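Side-chain contacts in prenylcyclase (Actinoplanes teichomyceticus, PDB 6IJ1), which is probably a prenyl cyclase or prenyltransferase that cyclises or transfers an isoprenoid chain within a mainly helical fold: residues V51-P56 against E102-S107; T45-G50 against T94-R99; L70-Q75 against E109-P114; A205-A210 against A252-A257; V18-D23 against D282-P287. All coordinates share one frame; numbering follows the deposited sequence.

Contact 1: V51-P56 against E102-S107; sequences VLVQLP and ELLGRS
Leu103 reaches across to both Val53 and Gln54. Its CB lies 3.9 Å from Val53 CG2. Its CD1 is 3.6 Å from Gln54 NE2, and its CD2 is 4.0 Å from Gln54 CD. The forked end of the leucine thus packs against the amide end of the glutamine, and the two side chains run roughly perpendicular. This is van der Waals contact, since the amide makes its polar bonds to other groups. Gln54 NE2 donates back to Gly50 O, and OE1 receives Gln335 NE2 of helix 327-341. Leu104 comes next. One branch, CD2, touches Val53 CG1 at 3.7 Å, again nearly at right angles. Val53 therefore splits its two methyls: CG1 goes to Leu104 and CG2 to Leu103. Leu104 also packs on Arg65 and Met68 of helix 58-71. Gly105 then ends the helix with positive phi (75°) in a Schellman motif. Arg106 turns away to salt bridges with Asp69 and Glu109. Helices 42-52 and 91-104 lie side by side, with helix 58-71 between them in sequence and packed on both. This is consistent with adjacent inner helices of an alpha/alpha barrel, as in terpenoid cyclases and protein prenyltransferases.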
# COMPACT_ATOMS: atom_id res chain seq x y z
N VAL A 51 2.90 -0.74 -10.09
CA VAL A 51 2.59 0.55 -10.71
C VAL A 51 3.16 0.61 -12.12
O VAL A 51 2.48 1.01 -13.08
CB VAL A 51 3.13 1.71 -9.83
CG1 VAL A 51 2.94 3.03 -10.56
CG2 VAL A 51 2.36 1.74 -8.49
N LEU A 52 4.42 0.17 -12.28
CA LEU A 52 5.11 0.29 -13.56
C LEU A 52 4.38 -0.49 -14.64
O LEU A 52 4.32 -0.03 -15.77
CB LEU A 52 6.56 -0.16 -13.43
CG LEU A 52 7.49 0.78 -12.65
CD1 LEU A 52 8.87 0.20 -12.51
CD2 LEU A 52 7.57 2.15 -13.33
N VAL A 53 3.82 -1.67 -14.32
CA VAL A 53 3.21 -2.43 -15.42
C VAL A 53 1.91 -1.81 -15.91
O VAL A 53 1.40 -2.21 -16.96
CB VAL A 53 2.97 -3.93 -15.06
CG1 VAL A 53 4.26 -4.68 -14.75
CG2 VAL A 53 1.93 -4.13 -13.93
N GLN A 54 1.37 -0.80 -15.22
CA GLN A 54 0.15 -0.11 -15.62
C GLN A 54 0.41 1.19 -16.38
O GLN A 54 -0.56 1.85 -16.79
CB GLN A 54 -0.69 0.21 -14.40
CG GLN A 54 -1.12 -1.00 -13.63
CD GLN A 54 -1.84 -0.59 -12.36
OE1 GLN A 54 -2.90 0.07 -12.41
NE2 GLN A 54 -1.23 -0.87 -11.20
N LEU A 55 1.67 1.60 -16.56
CA LEU A 55 2.02 2.86 -17.20
C LEU A 55 2.30 2.62 -18.67
O LEU A 55 2.80 1.56 -19.05
CB LEU A 55 3.25 3.47 -16.53
CG LEU A 55 2.97 3.77 -15.05
CD1 LEU A 55 4.21 4.40 -14.41
CD2 LEU A 55 1.76 4.68 -14.87
N PRO A 56 2.03 3.62 -19.51
CA PRO A 56 2.21 3.45 -20.96
C PRO A 56 3.64 3.74 -21.41
O PRO A 56 3.92 4.69 -22.17
CB PRO A 56 1.19 4.44 -21.53
CG PRO A 56 1.26 5.61 -20.54
CD PRO A 56 1.41 4.92 -19.17
N GLU A 102 -1.76 -10.78 -10.87
CA GLU A 102 -3.07 -10.51 -11.52
C GLU A 102 -2.91 -9.45 -12.57
O GLU A 102 -3.49 -9.55 -13.66
CB GLU A 102 -4.12 -10.11 -10.46
CG GLU A 102 -4.48 -11.29 -9.58
CD GLU A 102 -5.81 -11.15 -8.81
OE1 GLU A 102 -6.39 -10.04 -8.82
OE2 GLU A 102 -6.26 -12.15 -8.19
N LEU A 103 -2.14 -8.39 -12.28
CA LEU A 103 -1.98 -7.34 -13.29
C LEU A 103 -1.32 -7.88 -14.56
O LEU A 103 -1.61 -7.38 -15.65
CB LEU A 103 -1.15 -6.17 -12.72
CG LEU A 103 -1.83 -5.38 -11.62
CD1 LEU A 103 -0.81 -4.48 -10.97
CD2 LEU A 103 -2.87 -4.47 -12.25
N LEU A 104 -0.48 -8.89 -14.43
CA LEU A 104 0.27 -9.48 -15.54
C LEU A 104 -0.43 -10.69 -16.16
O LEU A 104 0.10 -11.27 -17.11
CB LEU A 104 1.67 -9.89 -15.07
CG LEU A 104 2.55 -8.65 -14.81
CD1 LEU A 104 3.91 -9.06 -14.27
CD2 LEU A 104 2.75 -7.80 -16.10
N GLY A 105 -1.57 -11.10 -15.65
CA GLY A 105 -2.27 -12.28 -16.18
C GLY A 105 -1.65 -13.59 -15.80
O GLY A 105 -1.90 -14.60 -16.47
N ARG A 106 -0.82 -13.60 -14.75
CA ARG A 106 -0.04 -14.78 -14.39
C ARG A 106 -0.55 -15.45 -13.13
O ARG A 106 0.06 -16.42 -12.64
CB ARG A 106 1.43 -14.40 -14.21
CG ARG A 106 2.09 -14.01 -15.49
CD ARG A 106 3.59 -13.85 -15.26
NE ARG A 106 4.21 -15.07 -14.75
CZ ARG A 106 5.51 -15.20 -14.46
NH1 ARG A 106 6.32 -14.16 -14.65
NH2 ARG A 106 5.98 -16.35 -13.99
N SER A 107 -1.68 -14.99 -12.57
CA SER A 107 -2.12 -15.49 -11.28
C SER A 107 -2.79 -16.86 -11.32
O SER A 107 -3.09 -17.38 -10.25
CB SER A 107 -3.08 -14.48 -10.60
OG SER A 107 -4.30 -14.45 -11.33

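Contact 2: T45-G50 against T94-R99; sequences TAYVAG and TGWVLR
Helices 45-50 and 94-99 run in nearly the same direction, 33° apart, with their axes 8.4 Å from each other and Ala46 facing Val97. Ala46 CB fits between the two helices. It lies 3.8 Å from Trp96 CB and equally far from Val97 CG2, so the small methyl lets the backbones come close. Beside it a water bridges the two helices, donating to Ala46 O and to Trp96 O at 2.8 Å each. Neighbouring helices that run the same way, with a separate helix (58-71) between them in sequence and packed on both, fit the inner ring of an alpha/alpha barrel. Tyr47 and Trp96 extend side by side from this seam. They make a T-shaped pair. The CD1-CE1 edge of Tyr47 points at the face of the six-membered ring of Trp96, with planes 80° apart and centroids 4.8 Å apart. The closest atoms are Tyr47 CE1 and Trp96 CH2, at 3.6 Å. With CG of Tyr47 anti to its own nitrogen (chi1 -176°), the ring is swung alongside the indole. Tyr47 OH bonds to Thr332 OG1, and the Tyr47 ring stacks on His328. Trp96 NE1 bonds to Asp92. An imidazole, probably from the crystallisation liquor, lies about 4 Å from the Trp96 side chain and may mark a pocket.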
# COMPACT_ATOMS: atom_id res chain seq x y z
N THR A 45 9.69 -4.25 -4.13
CA THR A 45 9.78 -4.65 -5.53
C THR A 45 8.40 -4.91 -6.12
O THR A 45 8.12 -4.46 -7.23
CB THR A 45 10.66 -5.91 -5.60
OG1 THR A 45 12.02 -5.57 -5.25
CG2 THR A 45 10.68 -6.49 -7.01
N ALA A 46 7.57 -5.68 -5.40
CA ALA A 46 6.22 -5.95 -5.88
C ALA A 46 5.42 -4.66 -6.03
O ALA A 46 4.69 -4.47 -7.01
CB ALA A 46 5.50 -6.90 -4.94
N TYR A 47 5.53 -3.74 -5.05
CA TYR A 47 4.71 -2.53 -5.07
C TYR A 47 5.11 -1.63 -6.25
O TYR A 47 4.26 -1.11 -6.98
CB TYR A 47 4.93 -1.82 -3.73
CG TYR A 47 4.06 -0.58 -3.54
CD1 TYR A 47 2.75 -0.75 -3.13
CD2 TYR A 47 4.54 0.71 -3.81
CE1 TYR A 47 1.91 0.34 -2.99
CE2 TYR A 47 3.72 1.81 -3.61
CZ TYR A 47 2.42 1.61 -3.19
OH TYR A 47 1.56 2.68 -2.98
N VAL A 48 6.40 -1.41 -6.43
CA VAL A 48 6.87 -0.56 -7.54
C VAL A 48 6.52 -1.20 -8.89
O VAL A 48 6.02 -0.52 -9.79
CB VAL A 48 8.39 -0.32 -7.41
CG1 VAL A 48 8.95 0.35 -8.66
CG2 VAL A 48 8.67 0.52 -6.10
N ALA A 49 6.79 -2.51 -9.01
CA ALA A 49 6.50 -3.23 -10.26
C ALA A 49 5.03 -3.12 -10.62
O ALA A 49 4.70 -2.94 -11.79
CB ALA A 49 6.90 -4.71 -10.15
N GLY A 50 4.14 -3.20 -9.61
CA GLY A 50 2.71 -3.17 -9.91
C GLY A 50 2.28 -1.85 -10.51
O GLY A 50 1.40 -1.79 -11.37
N THR A 94 2.61 -10.53 0.65
CA THR A 94 2.10 -11.59 -0.20
C THR A 94 1.03 -11.05 -1.14
O THR A 94 1.03 -11.35 -2.33
CB THR A 94 1.54 -12.68 0.68
OG1 THR A 94 2.63 -13.15 1.53
CG2 THR A 94 0.95 -13.83 -0.12
N GLY A 95 0.15 -10.21 -0.60
CA GLY A 95 -0.90 -9.63 -1.44
C GLY A 95 -0.34 -8.76 -2.56
O GLY A 95 -0.85 -8.80 -3.69
N TRP A 96 0.72 -7.98 -2.30
CA TRP A 96 1.29 -7.19 -3.39
C TRP A 96 1.90 -8.07 -4.50
O TRP A 96 1.84 -7.68 -5.66
CB TRP A 96 2.37 -6.17 -2.92
CG TRP A 96 1.76 -5.11 -2.04
CD1 TRP A 96 1.88 -4.99 -0.68
CD2 TRP A 96 0.91 -4.06 -2.47
NE1 TRP A 96 1.11 -3.93 -0.23
CE2 TRP A 96 0.48 -3.36 -1.31
CE3 TRP A 96 0.44 -3.68 -3.73
CZ2 TRP A 96 -0.38 -2.28 -1.37
CZ3 TRP A 96 -0.44 -2.58 -3.81
CH2 TRP A 96 -0.85 -1.91 -2.61
N VAL A 97 2.54 -9.21 -4.13
CA VAL A 97 3.07 -10.10 -5.16
C VAL A 97 1.94 -10.68 -5.98
O VAL A 97 2.02 -10.73 -7.21
CB VAL A 97 3.93 -11.20 -4.51
CG1 VAL A 97 4.44 -12.13 -5.65
CG2 VAL A 97 5.10 -10.53 -3.76
N LEU A 98 0.89 -11.18 -5.31
CA LEU A 98 -0.24 -11.75 -6.08
C LEU A 98 -0.96 -10.69 -6.90
O LEU A 98 -1.41 -10.97 -8.03
CB LEU A 98 -1.23 -12.44 -5.15
CG LEU A 98 -0.60 -13.69 -4.45
CD1 LEU A 98 -1.37 -14.12 -3.25
CD2 LEU A 98 -0.61 -14.84 -5.53
N ARG A 99 -1.00 -9.44 -6.42
CA ARG A 99 -1.56 -8.37 -7.26
C ARG A 99 -0.75 -8.15 -8.52
O ARG A 99 -1.33 -7.95 -9.60
CB ARG A 99 -1.62 -7.07 -6.44
CG ARG A 99 -2.05 -5.86 -7.27
CD ARG A 99 -2.29 -4.67 -6.36
NE ARG A 99 -2.22 -3.41 -7.12
CZ ARG A 99 -3.28 -2.81 -7.64
NH1 ARG A 99 -4.50 -3.35 -7.51
NH2 ARG A 99 -3.09 -1.67 -8.30
O HOH W 1 1.96 -5.15 -6.74

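Contact 3: L70-Q75 against E109-P114; sequences LLVPEQ and EPWARP
Val72 covers one face of the Trp111 indole with both methyls. CG1 makes a CH-pi contact over the five-membered ring, 3.9 Å from its centroid. CG2 sits over the CE2-CZ2 side, 3.7 Å from Trp111 CE2. Ala112 CB lies over the opposite face. Trp111 holds its CG between backbone N and carbonyl carbon (chi1 58°), which turns the indole toward Val72.

The polar link is a hydrogen bond from Gln75 NE2 to Trp111 O, 3.0 Å long with an N-H...O angle of 161°. The acceptor lies close to the amide plane. The same NE2 also bonds to Gly79 O, and the Gln75 side chain packs on Trp81. This Gln-x3-Gly-x-Trp pattern matches the QW motif known from triterpene cyclases such as squalene-hopene cyclase. Here its glutamine also holds Trp111 O, in the turn that leads into helix 112-121.

A second hydrogen bond fixes the indole edge. Trp111 NE1 donates to Glu109 OE1 at 2.8 Å, nearly in the ring plane, and meets that oxygen on its anti side.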
# COMPACT_ATOMS: atom_id res chain seq x y z
N LEU A 70 11.66 -12.21 -10.81
CA LEU A 70 12.51 -12.29 -9.63
C LEU A 70 11.76 -12.72 -8.38
O LEU A 70 12.33 -13.36 -7.48
CB LEU A 70 13.15 -10.91 -9.34
CG LEU A 70 14.12 -10.29 -10.33
CD1 LEU A 70 14.42 -8.91 -9.86
CD2 LEU A 70 15.43 -11.11 -10.43
N LEU A 71 10.48 -12.33 -8.27
CA LEU A 71 9.76 -12.59 -7.06
C LEU A 71 9.30 -14.04 -6.94
O LEU A 71 9.14 -14.54 -5.83
CB LEU A 71 8.54 -11.67 -7.01
CG LEU A 71 8.87 -10.20 -6.65
CD1 LEU A 71 7.70 -9.37 -7.09
CD2 LEU A 71 9.15 -10.12 -5.10
N VAL A 72 8.97 -14.69 -8.06
CA VAL A 72 8.41 -16.04 -7.94
C VAL A 72 9.32 -16.97 -7.14
O VAL A 72 8.83 -17.62 -6.19
CB VAL A 72 8.07 -16.59 -9.34
CG1 VAL A 72 7.69 -18.09 -9.24
CG2 VAL A 72 6.88 -15.82 -9.96
N PRO A 73 10.62 -17.09 -7.44
CA PRO A 73 11.46 -18.01 -6.64
C PRO A 73 11.68 -17.59 -5.20
O PRO A 73 12.18 -18.41 -4.39
CB PRO A 73 12.78 -18.02 -7.40
CG PRO A 73 12.77 -16.90 -8.32
CD PRO A 73 11.35 -16.54 -8.58
N GLU A 74 11.37 -16.36 -4.84
CA GLU A 74 11.49 -15.93 -3.45
C GLU A 74 10.33 -16.35 -2.56
O GLU A 74 10.38 -16.17 -1.34
CB GLU A 74 11.63 -14.41 -3.37
CG GLU A 74 12.79 -13.87 -4.14
CD GLU A 74 14.10 -14.45 -3.65
OE1 GLU A 74 14.23 -14.63 -2.42
OE2 GLU A 74 14.97 -14.76 -4.49
N GLN A 75 9.28 -16.97 -3.12
CA GLN A 75 8.18 -17.43 -2.29
C GLN A 75 8.67 -18.44 -1.24
O GLN A 75 9.44 -19.36 -1.56
CB GLN A 75 7.11 -18.10 -3.20
CG GLN A 75 5.78 -18.41 -2.47
CD GLN A 75 4.78 -19.03 -3.45
OE1 GLN A 75 5.18 -19.65 -4.43
NE2 GLN A 75 3.49 -18.84 -3.17
N GLU A 109 -0.92 -19.33 -12.48
CA GLU A 109 0.17 -20.32 -12.36
C GLU A 109 0.13 -21.03 -11.00
O GLU A 109 -0.35 -20.47 -10.00
CB GLU A 109 1.50 -19.59 -12.51
CG GLU A 109 1.65 -19.06 -13.90
CD GLU A 109 2.83 -18.16 -14.22
OE1 GLU A 109 3.80 -18.11 -13.41
OE2 GLU A 109 2.77 -17.49 -15.28
N PRO A 110 0.61 -22.29 -10.90
CA PRO A 110 0.36 -23.04 -9.67
C PRO A 110 1.03 -22.49 -8.41
O PRO A 110 0.50 -22.76 -7.34
CB PRO A 110 0.92 -24.46 -9.98
CG PRO A 110 0.68 -24.58 -11.45
CD PRO A 110 0.95 -23.20 -12.03
N TRP A 111 2.12 -21.72 -8.54
CA TRP A 111 2.70 -21.13 -7.32
C TRP A 111 1.73 -20.16 -6.66
O TRP A 111 1.87 -19.89 -5.46
CB TRP A 111 4.02 -20.44 -7.65
CG TRP A 111 3.91 -19.35 -8.69
CD1 TRP A 111 4.17 -19.43 -10.04
CD2 TRP A 111 3.48 -17.99 -8.44
NE1 TRP A 111 3.91 -18.18 -10.64
CE2 TRP A 111 3.50 -17.29 -9.66
CE3 TRP A 111 3.10 -17.30 -7.25
CZ2 TRP A 111 3.11 -15.89 -9.75
CZ3 TRP A 111 2.73 -15.94 -7.33
CH2 TRP A 111 2.73 -15.27 -8.58
N ALA A 112 0.73 -19.65 -7.39
CA ALA A 112 -0.22 -18.77 -6.68
C ALA A 112 -1.05 -19.52 -5.65
O ALA A 112 -1.46 -18.94 -4.64
CB ALA A 112 -1.12 -18.07 -7.70
N ARG A 113 -1.32 -20.82 -5.83
CA ARG A 113 -2.19 -21.50 -4.87
C ARG A 113 -1.68 -21.47 -3.43
O ARG A 113 -2.47 -21.16 -2.52
CB ARG A 113 -2.43 -22.96 -5.36
CG ARG A 113 -3.33 -23.73 -4.45
CD ARG A 113 -3.07 -25.24 -4.61
NE ARG A 113 -4.12 -25.78 -5.47
CZ ARG A 113 -4.25 -27.06 -5.83
NH1 ARG A 113 -3.40 -27.99 -5.41
NH2 ARG A 113 -5.26 -27.41 -6.63
N PRO A 114 -0.41 -21.82 -3.14
CA PRO A 114 0.07 -21.68 -1.75
C PRO A 114 0.04 -20.24 -1.28
O PRO A 114 -0.11 -20.00 -0.07
CB PRO A 114 1.52 -22.19 -1.81
CG PRO A 114 1.73 -22.77 -3.09
CD PRO A 114 0.62 -22.39 -4.03

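Contact 4: A205-A210 against A252-A257; sequences AVESLA and ALRAVA. With IMD (imidazole), chain B.
Glu207 OE2 is gripped by two donors: Arg254 NE at 2.9 Å and a water at 2.7 Å. The helices that carry these residues, 198-209 and 246-256, lie next to each other, and their segments 205-209 and 252-256 run in broadly the same direction. This is consistent with neighbouring inner helices of an alpha/alpha barrel. The other carboxylate oxygen, Glu207 OE1, accepts from Arg254 NH2 at 2.8 Å. Arginine thus holds glutamate side-on with two nitrogens, one to each oxygen, in a bidentate salt bridge. Both bonds are nearly straight. Both oxygens lie in the guanidinium plane and are met on their syn sides, though from well out of the carboxylate plane. The two flat groups are twisted 26° apart. The arginine chain bends at chi3 (63°), which brings its NE edge round to the carboxylate. The same water donates to Arg254 O, so it ties the carboxylate to the opposing backbone as well. Two bonds from arginine and one from water fix the rotation of the carboxylate. Thr332, Gln335 and Ala336 of helix 327-341 pack on the Arg254 side chain. Along the same interface, Val206 CG2 packs on Ala255 CA at 3.8 Å. An imidazole, probably from the crystallisation liquor, lies beside the pair and may mark a pocket. Its C2 is 3.3 Å from Glu207 OE1, and its N1 makes a weak bond to Ser208 OG.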
# COMPACT_ATOMS: atom_id res chain seq x y z
N ALA A 205 -9.04 0.66 -0.46
CA ALA A 205 -10.36 0.05 -0.28
C ALA A 205 -11.25 0.34 -1.49
O ALA A 205 -11.86 -0.57 -2.08
CB ALA A 205 -11.01 0.57 0.97
N VAL A 206 -11.29 1.60 -1.93
CA VAL A 206 -12.24 1.87 -3.01
C VAL A 206 -11.78 1.30 -4.32
O VAL A 206 -12.60 0.90 -5.16
CB VAL A 206 -12.55 3.38 -3.14
CG1 VAL A 206 -13.25 3.84 -1.90
CG2 VAL A 206 -11.32 4.25 -3.48
N GLU A 207 -10.47 1.26 -4.60
CA GLU A 207 -10.00 0.61 -5.81
C GLU A 207 -10.27 -0.89 -5.76
O GLU A 207 -10.68 -1.49 -6.76
CB GLU A 207 -8.50 0.90 -5.99
CG GLU A 207 -8.29 2.41 -6.34
CD GLU A 207 -6.87 2.77 -6.60
OE1 GLU A 207 -5.98 1.90 -6.40
OE2 GLU A 207 -6.61 3.91 -7.00
N SER A 208 -10.04 -1.52 -4.60
CA SER A 208 -10.35 -2.94 -4.47
C SER A 208 -11.83 -3.22 -4.65
O SER A 208 -12.18 -4.24 -5.28
CB SER A 208 -9.93 -3.43 -3.10
OG SER A 208 -8.47 -3.54 -3.08
N LEU A 209 -12.68 -2.37 -4.04
CA LEU A 209 -14.13 -2.61 -4.03
C LEU A 209 -14.74 -2.28 -5.37
O LEU A 209 -15.89 -2.72 -5.64
CB LEU A 209 -14.78 -1.79 -2.92
CG LEU A 209 -14.56 -2.13 -1.42
CD1 LEU A 209 -14.86 -1.02 -0.40
CD2 LEU A 209 -15.31 -3.40 -0.95
N ALA A 210 -14.04 -1.53 -6.23
CA ALA A 210 -14.62 -1.19 -7.54
C ALA A 210 -14.81 -2.43 -8.37
O ALA A 210 -15.55 -2.41 -9.34
CB ALA A 210 -13.71 -0.22 -8.26
N ALA A 252 -5.62 10.61 -1.93
CA ALA A 252 -6.94 11.25 -1.94
C ALA A 252 -7.45 11.38 -3.36
O ALA A 252 -8.65 11.13 -3.60
CB ALA A 252 -6.86 12.64 -1.27
N LEU A 253 -6.60 11.79 -4.32
CA LEU A 253 -7.00 11.84 -5.73
C LEU A 253 -7.62 10.51 -6.15
O LEU A 253 -8.70 10.46 -6.77
CB LEU A 253 -5.76 12.20 -6.57
CG LEU A 253 -5.94 12.48 -8.05
CD1 LEU A 253 -4.66 13.15 -8.58
CD2 LEU A 253 -6.20 11.18 -8.86
N ARG A 254 -6.93 9.41 -5.82
CA ARG A 254 -7.37 8.09 -6.26
C ARG A 254 -8.69 7.70 -5.62
O ARG A 254 -9.53 7.10 -6.33
CB ARG A 254 -6.28 7.09 -5.88
CG ARG A 254 -5.12 7.16 -6.84
CD ARG A 254 -3.85 6.47 -6.31
NE ARG A 254 -4.12 5.03 -6.14
CZ ARG A 254 -3.22 4.20 -5.65
NH1 ARG A 254 -2.01 4.66 -5.29
NH2 ARG A 254 -3.56 2.92 -5.50
N ALA A 255 -8.95 8.13 -4.38
CA ALA A 255 -10.24 7.84 -3.74
C ALA A 255 -11.36 8.65 -4.40
O ALA A 255 -12.49 8.14 -4.62
CB ALA A 255 -10.14 8.09 -2.24
N VAL A 256 -11.08 9.91 -4.76
CA VAL A 256 -12.11 10.70 -5.42
C VAL A 256 -12.51 10.04 -6.72
O VAL A 256 -13.69 10.06 -7.11
CB VAL A 256 -11.58 12.12 -5.66
CG1 VAL A 256 -12.65 12.91 -6.49
CG2 VAL A 256 -11.41 12.84 -4.38
N ALA A 257 -11.53 9.51 -7.45
CA ALA A 257 -11.75 8.94 -8.77
C ALA A 257 -12.65 7.70 -8.72
O ALA A 257 -13.11 7.28 -9.80
CB ALA A 257 -10.41 8.62 -9.43
N1 IMD B . -6.16 -1.94 -4.30
C2 IMD B . -5.33 -1.00 -4.86
N3 IMD B . -4.05 -1.44 -4.70
C4 IMD B . -4.11 -2.65 -4.09
C5 IMD B . -5.42 -3.00 -3.81
O HOH W 2 -8.62 5.36 -8.19

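Contact 5: V18-D23 against D282-P287; sequences VDFLLD and DGSWTP
A serine methylene sits squarely over the centre of the Phe20 ring. Ser284 CB is 3.4 Å from the ring centroid and only 9° off the normal, a close CH-pi contact. The Phe20 ring swings out opposite its own nitrogen (chi1 171°), and this turns one ring face to Ser284 CB. At the ring's edge lies Asp282 O, near the ring plane and 3.4 Å from Phe20 CD1. The loop wraps the phenyl group from face and edge. Gly283, with positive phi (95°), carries the chain between these two contacts, and its CA comes within 5.3 Å of Phe20 CA. Asp282 holds the loop in shape. Its OD1 accepts Ser284 N at 3.1 Å, an Asx turn, and also Ser284 OG at 2.7 Å. Both donors approach from the same face of the carboxylate. OG lies between N and the carbonyl carbon of Ser284, where it can share that acceptor with the backbone. OD2 forms a salt bridge to Arg280. These residues belong to a QW motif, Gln-x3-Gly-x-Trp: Gln279 bonds to Gly283 O, and Trp285 packs on Gln279 and bonds to Leu275 O. Through this loop the motif packs on helix 10-23. The hydroxyl is committed to the carboxylate, leaving the methylene to face the ring. Its hydrogens, made slightly positive by the attached oxygen, should suit the electron-rich face of Phe20.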
# COMPACT_ATOMS: atom_id res chain seq x y z
N VAL A 18 9.00 7.61 -14.02
CA VAL A 18 9.46 6.31 -14.50
C VAL A 18 10.98 6.26 -14.61
O VAL A 18 11.61 5.31 -14.14
CB VAL A 18 8.79 5.96 -15.85
CG1 VAL A 18 9.45 4.70 -16.43
CG2 VAL A 18 7.33 5.69 -15.62
N ASP A 19 11.60 7.31 -15.18
CA ASP A 19 13.05 7.32 -15.25
C ASP A 19 13.67 7.29 -13.86
O ASP A 19 14.67 6.62 -13.66
CB ASP A 19 13.55 8.57 -15.95
CG ASP A 19 13.29 8.55 -17.48
OD1 ASP A 19 13.18 7.46 -18.08
OD2 ASP A 19 13.20 9.64 -18.04
N PHE A 20 13.11 8.02 -12.89
CA PHE A 20 13.63 7.93 -11.52
C PHE A 20 13.58 6.49 -11.02
O PHE A 20 14.56 5.97 -10.50
CB PHE A 20 12.82 8.86 -10.59
CG PHE A 20 13.15 8.67 -9.12
CD1 PHE A 20 14.19 9.37 -8.55
CD2 PHE A 20 12.40 7.80 -8.32
CE1 PHE A 20 14.50 9.18 -7.16
CE2 PHE A 20 12.70 7.63 -6.96
CZ PHE A 20 13.74 8.30 -6.39
N LEU A 21 12.44 5.81 -11.19
CA LEU A 21 12.33 4.47 -10.62
C LEU A 21 13.23 3.47 -11.36
O LEU A 21 13.87 2.64 -10.74
CB LEU A 21 10.88 3.99 -10.67
CG LEU A 21 9.91 4.71 -9.71
CD1 LEU A 21 8.48 4.27 -9.98
CD2 LEU A 21 10.34 4.41 -8.26
N LEU A 22 13.29 3.55 -12.69
CA LEU A 22 14.19 2.66 -13.41
C LEU A 22 15.64 2.90 -13.04
O LEU A 22 16.42 1.95 -12.93
CB LEU A 22 13.99 2.84 -14.92
CG LEU A 22 12.65 2.37 -15.43
CD1 LEU A 22 12.56 2.76 -16.95
CD2 LEU A 22 12.44 0.87 -15.22
N ASP A 23 16.05 4.17 -12.84
CA ASP A 23 17.43 4.44 -12.44
C ASP A 23 17.74 3.95 -11.04
O ASP A 23 18.92 3.73 -10.72
CB ASP A 23 17.73 5.94 -12.55
CG ASP A 23 17.84 6.40 -14.00
OD1 ASP A 23 17.85 5.53 -14.90
OD2 ASP A 23 17.91 7.63 -14.25
N ASP A 282 14.78 15.38 -9.81
CA ASP A 282 15.18 14.04 -10.16
C ASP A 282 14.03 13.11 -10.53
O ASP A 282 14.28 11.94 -10.82
CB ASP A 282 16.04 13.44 -9.02
CG ASP A 282 15.29 13.39 -7.67
OD1 ASP A 282 14.07 13.50 -7.66
OD2 ASP A 282 15.97 13.23 -6.61
N GLY A 283 12.81 13.61 -10.58
CA GLY A 283 11.64 12.85 -11.01
C GLY A 283 10.87 12.23 -9.87
O GLY A 283 9.79 11.66 -10.11
N SER A 284 11.39 12.31 -8.64
CA SER A 284 10.68 11.73 -7.50
C SER A 284 9.88 12.80 -6.77
O SER A 284 9.82 13.96 -7.17
CB SER A 284 11.68 11.09 -6.52
OG SER A 284 12.50 12.11 -5.93
N TRP A 285 9.16 12.38 -5.70
CA TRP A 285 8.48 13.31 -4.80
C TRP A 285 9.04 13.13 -3.40
O TRP A 285 9.62 12.06 -3.09
CB TRP A 285 6.94 13.02 -4.80
CG TRP A 285 6.25 13.60 -6.02
CD1 TRP A 285 5.60 14.81 -6.07
CD2 TRP A 285 6.18 13.03 -7.34
NE1 TRP A 285 5.15 15.03 -7.36
CE2 TRP A 285 5.47 13.95 -8.15
CE3 TRP A 285 6.61 11.82 -7.91
CZ2 TRP A 285 5.16 13.70 -9.51
CZ3 TRP A 285 6.33 11.58 -9.26
CH2 TRP A 285 5.62 12.54 -10.05
N THR A 286 8.82 14.16 -2.56
CA THR A 286 9.35 14.15 -1.20
C THR A 286 8.89 12.88 -0.50
O THR A 286 7.68 12.59 -0.50
CB THR A 286 8.83 15.35 -0.47
OG1 THR A 286 9.29 16.53 -1.21
CG2 THR A 286 9.32 15.38 1.00
N PRO A 287 9.78 12.12 0.14
CA PRO A 287 9.33 10.90 0.81
C PRO A 287 8.28 11.23 1.85
O PRO A 287 8.51 12.01 2.80
CB PRO A 287 10.60 10.34 1.46
CG PRO A 287 11.72 10.83 0.47
CD PRO A 287 11.26 12.21 0.13

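From the N terminus, helix 10-23 waits longest for its partner: contact 5 spans most of the chain and encloses the other four, joining that helix to the loop after helix 265-278. Helix 42-52 opens contact 2 and then contact 1, and the end of helix 58-71 opens contact 3. Helix 91-104 closes contact 2 and then contact 1, and the turn leading into helix 112-121 closes contact 3. These three loops cross and touch one another, tying together helices 42-52, 58-71, 91-104 and 112-121. Contact 5 touches contacts 1 and 2. Contact 4 follows in series, pairing helices 198-209 and 246-256. It does not touch contact 2, whose nearest atoms are about 5 Å away.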